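Local coordinates for intracellular protein transport protein USO1 (Saccharomyces cerevisiae S288c, PDB 6LSU) that tethers transport vesicles as a coiled-coil homodimer and is required for protein transport from the ER to the Golgi, seen here as its globular head, at residues H419-R424 with L517-D522; T688-L691 with P697-Y700. All coordinates share one frame; numbering follows the deposited sequence.

Interaction 1. Residues H419-R424 with L517-D522; sequences HTFDTR and LFFTTD
Phe421 and Phe519 leave their helices by different rotations, and these bring the two rings together. In Phe421, CG stands opposite the backbone N (chi1 -179°), which sends the ring across to the helix of 517-522 although its CB does not aim there. Phe519 takes a different rotation, with CG opposite its carbonyl carbon, and its CB already heads for the partner helix. The rings touch through one atom each, Phe421 CE1 lying 3.7 Å from Phe519 CZ. Their planes are only 25° apart, yet the centroids are 5.8 Å from each other, so the nearly parallel rings are slid too far to overlap much.

Arg424 supplies the second half of the contact. Its CB touches Phe519 CE2 at 3.7 Å, and its chain, bent at chi3, then runs past the same corner of the ring at about a right angle. Guanidinium and phenyl planes stand 75° apart: Phe519 CE2 lies over one face of the guanidinium, toward its rim, whereas Arg424 NH2 sits in the plane of the ring, at its edge, 3.9 Å from Phe519 CD2. The carbonyl O of Arg424 lies over one face of Phe519, near the rim. Thr420 caps the start of helix 421-435, its OG1 accepting a weak hydrogen bond from Thr423 N.

The polar end of Arg424 is committed elsewhere, with NH2 donating to Met412 O and, weakly, to Asn513 OD1. Phe421 also meets the ring of Phe515. Joining helix 421-435, whose start lies in ARM 7, to helix 514-528, the contact thus shows an arginine dividing its labour: no hydrogen bond crosses between 419-424 and 517-522, cohesion there is by van der Waals packing, and the buried guanidinium finds its polar partners outside the pair.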
loop_
_atom_site.group_PDB
_atom_site.type_symbol
_atom_site.label_atom_id
_atom_site.label_comp_id
_atom_site.label_asym_id
_atom_site.label_seq_id
_atom_site.Cartn_x
_atom_site.Cartn_y
_atom_site.Cartn_z
ATOM N N HIS A 419 12.636 -14.483 -3.492
ATOM C CA HIS A 419 11.766 -13.311 -3.156
ATOM C C HIS A 419 11.043 -12.732 -4.375
ATOM O O HIS A 419 11.538 -12.844 -5.497
ATOM C CB HIS A 419 12.558 -12.186 -2.471
ATOM C CG HIS A 419 13.008 -12.563 -1.102
ATOM N ND1 HIS A 419 12.187 -13.212 -0.215
ATOM C CD2 HIS A 419 14.179 -12.393 -0.466
ATOM C CE1 HIS A 419 12.829 -13.441 0.907
ATOM N NE2 HIS A 419 14.052 -12.945 0.784
ATOM N N THR A 420 9.879 -12.153 -4.166
ATOM C CA THR A 420 9.062 -11.592 -5.256
ATOM C C THR A 420 9.667 -10.247 -5.708
ATOM O O THR A 420 10.446 -9.563 -5.008
ATOM C CB THR A 420 7.598 -11.436 -4.858
ATOM O OG1 THR A 420 7.601 -10.439 -3.833
ATOM C CG2 THR A 420 6.981 -12.739 -4.399
ATOM N N PHE A 421 9.312 -9.855 -6.893
ATOM C CA PHE A 421 9.765 -8.572 -7.447
ATOM C C PHE A 421 9.338 -7.474 -6.489
ATOM O O PHE A 421 10.190 -6.642 -6.211
ATOM C CB PHE A 421 9.233 -8.383 -8.868
ATOM C CG PHE A 421 9.667 -7.111 -9.543
ATOM C CD1 PHE A 421 11.002 -6.912 -9.887
ATOM C CD2 PHE A 421 8.769 -6.084 -9.752
ATOM C CE1 PHE A 421 11.419 -5.731 -10.493
ATOM C CE2 PHE A 421 9.170 -4.898 -10.344
ATOM C CZ PHE A 421 10.480 -4.742 -10.765
ATOM N N ASP A 422 8.109 -7.516 -5.990
ATOM C CA ASP A 422 7.511 -6.533 -5.041
ATOM C C ASP A 422 8.425 -6.321 -3.819
ATOM O O ASP A 422 8.709 -5.158 -3.525
ATOM C CB ASP A 422 6.077 -6.928 -4.687
ATOM C CG ASP A 422 5.072 -6.532 -5.766
ATOM O OD1 ASP A 422 5.490 -5.957 -6.823
ATOM O OD2 ASP A 422 3.877 -6.771 -5.536
ATOM N N THR A 423 8.900 -7.403 -3.178
ATOM C CA THR A 423 9.872 -7.327 -2.058
ATOM C C THR A 423 11.091 -6.549 -2.538
ATOM O O THR A 423 11.464 -5.542 -1.928
ATOM C CB THR A 423 10.225 -8.713 -1.513
ATOM O OG1 THR A 423 9.148 -9.274 -0.770
ATOM C CG2 THR A 423 11.420 -8.737 -0.586
ATOM N N ARG A 424 11.695 -6.958 -3.640
ATOM C CA ARG A 424 12.880 -6.272 -4.231
ATOM C C ARG A 424 12.597 -4.792 -4.462
ATOM O O ARG A 424 13.484 -3.952 -4.246
ATOM C CB ARG A 424 13.295 -6.977 -5.521
ATOM C CG ARG A 424 13.827 -8.382 -5.254
ATOM C CD ARG A 424 14.183 -9.121 -6.505
ATOM N NE ARG A 424 15.424 -8.567 -7.000
ATOM C CZ ARG A 424 15.897 -8.694 -8.240
ATOM N NH1 ARG A 424 15.231 -9.386 -9.148
ATOM N NH2 ARG A 424 17.063 -8.163 -8.546
ATOM N N LEU A 517 20.764 -5.257 -12.314
ATOM C CA LEU A 517 21.446 -4.090 -12.912
ATOM C C LEU A 517 20.505 -2.883 -12.835
ATOM O O LEU A 517 20.926 -1.791 -12.535
ATOM C CB LEU A 517 21.824 -4.449 -14.343
ATOM C CG LEU A 517 22.943 -3.656 -14.997
ATOM C CD1 LEU A 517 22.504 -3.303 -16.395
ATOM C CD2 LEU A 517 23.347 -2.429 -14.219
ATOM N N PHE A 518 19.223 -3.110 -13.046
ATOM C CA PHE A 518 18.183 -2.043 -13.098
ATOM C C PHE A 518 18.115 -1.293 -11.757
ATOM O O PHE A 518 18.182 -0.070 -11.709
ATOM C CB PHE A 518 16.843 -2.639 -13.483
ATOM C CG PHE A 518 15.738 -1.619 -13.331
ATOM C CD1 PHE A 518 15.572 -0.614 -14.264
ATOM C CD2 PHE A 518 15.001 -1.558 -12.154
ATOM C CE1 PHE A 518 14.611 0.380 -14.055
ATOM C CE2 PHE A 518 14.062 -0.566 -11.951
ATOM C CZ PHE A 518 13.855 0.400 -12.903
ATOM N N PHE A 519 18.048 -2.039 -10.660
ATOM C CA PHE A 519 18.123 -1.519 -9.273
ATOM C C PHE A 519 19.414 -0.745 -9.070
ATOM O O PHE A 519 19.304 0.472 -8.690
ATOM C CB PHE A 519 17.838 -2.645 -8.284
ATOM C CG PHE A 519 16.386 -3.045 -8.264
ATOM C CD1 PHE A 519 15.387 -2.084 -8.258
ATOM C CD2 PHE A 519 16.012 -4.393 -8.211
ATOM C CE1 PHE A 519 14.044 -2.459 -8.273
ATOM C CE2 PHE A 519 14.671 -4.778 -8.189
ATOM C CZ PHE A 519 13.696 -3.812 -8.253
ATOM N N THR A 520 20.566 -1.348 -9.352
ATOM C CA THR A 520 21.900 -0.681 -9.231
ATOM C C THR A 520 21.876 0.655 -9.989
ATOM O O THR A 520 22.150 1.726 -9.413
ATOM C CB THR A 520 23.025 -1.612 -9.690
ATOM O OG1 THR A 520 22.954 -2.796 -8.876
ATOM C CG2 THR A 520 24.399 -1.039 -9.442
ATOM N N THR A 521 21.523 0.676 -11.247
ATOM C CA THR A 521 21.583 1.963 -11.960
ATOM C C THR A 521 20.569 2.911 -11.306
ATOM O O THR A 521 20.807 4.101 -11.181
ATOM C CB THR A 521 21.415 1.741 -13.464
ATOM O OG1 THR A 521 20.323 0.830 -13.681
ATOM C CG2 THR A 521 22.682 1.178 -14.044
ATOM N N ASP A 522 19.410 2.405 -10.940
ATOM C CA ASP A 522 18.329 3.244 -10.361
ATOM C C ASP A 522 18.765 3.850 -9.013
ATOM O O ASP A 522 18.556 5.020 -8.773
ATOM C CB ASP A 522 17.051 2.442 -10.161
ATOM C CG ASP A 522 15.925 3.283 -9.557
ATOM O OD1 ASP A 522 15.420 4.172 -10.277
ATOM O OD2 ASP A 522 15.631 3.106 -8.348
#

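Interaction 2. Residues T688-L691 with P697-Y700; sequences TPEL and PKVY
Lys698 and Glu690 run side by side and point the same way, and the lysine chain illustrates how an extended side chain can follow a neighbouring backbone. CB of Lys698 passes the carbonyl O of Glu690, and Lys698 CG lies 3.7 Å from Glu690 O. Lys698 CD comes next to the carboxylate, 3.7 Å from Glu690 OE2, while CE approaches Leu691 O. At the tip, Lys698 NZ reaches Glu690 OE2 at 3.8 Å, a long salt bridge whose contribution at this surface is likely to be modest. CG lies opposite the carbonyl carbon (chi1 -65°) and every later torsion is extended, which lays the methylenes along 690-691.

The firmer polar link is in the backbone. Lys698 N donates to Glu690 O over 2.9 Å, with an N-H...O angle of 148° and the donor tilted 27° from the carbonyl plane. Glu690 O also receives a CA-H...O contact from Pro697 CA at 3.3 Å, so two neighbouring residues converge on one acceptor. Lys698 is the centre of an inverse gamma turn, with a weak bond from Val699 N to Pro697 O.

Apolar packing covers the other part of the contact. The rings of Pro689 and Pro697 lie alongside each other, Pro689 CG touching Pro697 CB at 3.5 Å, and Pro689 CB rests more loosely on Val699 CG2, 4.2 Å away. Both segments belong to the long loop between helices 660-673 and 703-711, which here folds back on itself. Its prolines pack on helix 421-435, Pro697 and Val699 reach Phe515 of helix 514-528, and Tyr700 extends to helix 577-590.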
loop_
_atom_site.group_PDB
_atom_site.type_symbol
_atom_site.label_atom_id
_atom_site.label_comp_id
_atom_site.label_asym_id
_atom_site.label_seq_id
_atom_site.Cartn_x
_atom_site.Cartn_y
_atom_site.Cartn_z
ATOM N N THR A 688 3.758 -4.306 -8.237
ATOM C CA THR A 688 2.718 -5.182 -8.851
ATOM C C THR A 688 2.500 -4.712 -10.288
ATOM O O THR A 688 1.425 -4.235 -10.646
ATOM C CB THR A 688 1.450 -5.206 -7.978
ATOM O OG1 THR A 688 1.848 -5.339 -6.612
ATOM C CG2 THR A 688 0.505 -6.342 -8.306
ATOM N N PRO A 689 3.549 -4.798 -11.129
ATOM C CA PRO A 689 3.477 -4.396 -12.541
ATOM C C PRO A 689 3.021 -5.540 -13.461
ATOM O O PRO A 689 3.024 -6.689 -12.987
ATOM C CB PRO A 689 4.954 -4.111 -12.815
ATOM C CG PRO A 689 5.637 -5.245 -12.068
ATOM C CD PRO A 689 4.873 -5.333 -10.766
ATOM N N GLU A 690 2.764 -5.256 -14.746
ATOM C CA GLU A 690 2.385 -6.309 -15.723
ATOM C C GLU A 690 3.591 -7.213 -16.023
ATOM O O GLU A 690 4.735 -6.774 -15.834
ATOM C CB GLU A 690 1.807 -5.700 -16.996
ATOM C CG GLU A 690 0.807 -6.641 -17.660
ATOM C CD GLU A 690 0.233 -6.197 -18.995
ATOM O OE1 GLU A 690 -0.740 -6.845 -19.458
ATOM O OE2 GLU A 690 0.762 -5.215 -19.572
ATOM N N LEU A 691 3.339 -8.440 -16.484
ATOM C CA LEU A 691 4.388 -9.459 -16.744
ATOM C C LEU A 691 4.438 -9.906 -18.215
ATOM O O LEU A 691 3.514 -9.600 -18.987
ATOM C CB LEU A 691 4.136 -10.650 -15.823
ATOM C CG LEU A 691 4.656 -10.482 -14.397
ATOM C CD1 LEU A 691 3.731 -9.577 -13.600
ATOM C CD2 LEU A 691 4.790 -11.835 -13.717
ATOM N N PRO A 697 8.647 -8.492 -15.056
ATOM C CA PRO A 697 7.889 -7.247 -15.047
ATOM C C PRO A 697 8.205 -6.400 -16.285
ATOM O O PRO A 697 9.310 -6.430 -16.722
ATOM C CB PRO A 697 8.386 -6.564 -13.778
ATOM C CG PRO A 697 8.798 -7.725 -12.904
ATOM C CD PRO A 697 9.450 -8.702 -13.852
ATOM N N LYS A 698 7.222 -5.639 -16.769
ATOM C CA LYS A 698 7.371 -4.733 -17.936
ATOM C C LYS A 698 7.872 -3.387 -17.424
ATOM O O LYS A 698 7.127 -2.338 -17.553
ATOM C CB LYS A 698 6.064 -4.635 -18.720
ATOM C CG LYS A 698 5.630 -5.938 -19.370
ATOM C CD LYS A 698 4.409 -5.779 -20.232
ATOM C CE LYS A 698 3.922 -7.096 -20.792
ATOM N NZ LYS A 698 3.102 -6.903 -22.012
ATOM N N VAL A 699 9.092 -3.429 -16.876
ATOM C CA VAL A 699 9.769 -2.261 -16.249
ATOM C C VAL A 699 11.106 -2.148 -16.966
ATOM O O VAL A 699 11.916 -3.124 -16.864
ATOM C CB VAL A 699 9.921 -2.432 -14.716
ATOM C CG1 VAL A 699 10.788 -1.358 -14.083
ATOM C CG2 VAL A 699 8.562 -2.461 -14.037
ATOM N N TYR A 700 11.381 -0.991 -17.545
ATOM C CA TYR A 700 12.601 -0.754 -18.365
ATOM C C TYR A 700 13.374 0.477 -17.868
ATOM O O TYR A 700 14.589 0.414 -17.761
ATOM C CB TYR A 700 12.137 -0.649 -19.832
ATOM C CG TYR A 700 11.363 -1.871 -20.275
ATOM C CD1 TYR A 700 11.967 -3.116 -20.309
ATOM C CD2 TYR A 700 10.015 -1.805 -20.568
ATOM C CE1 TYR A 700 11.265 -4.255 -20.650
ATOM C CE2 TYR A 700 9.296 -2.950 -20.909
ATOM C CZ TYR A 700 9.938 -4.167 -20.979
ATOM O OH TYR A 700 9.265 -5.297 -21.319
#

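Overall arrangement
Both segments of interaction 1 come earlier in the chain than those of interaction 2, yet the centres of the two contacts are about 11 Å apart, within the globular head. The first pairs helices 421-435 and 514-528; the second lies in the loop between helices 660-673 and 703-711, which returns to cover them. The two touch directly: Phe421 CG lies 3.5 Å from Pro697 CG, Phe518 CZ lies 3.7 Å from Val699 CG1, and Asp422 OD2 and Thr688 OG1, 2.7 Å apart, probably share a hydrogen bond. A buried helix-helix contact and a surface turn thus meet, illustrating how a late loop can tie together distant parts of a helical-repeat head.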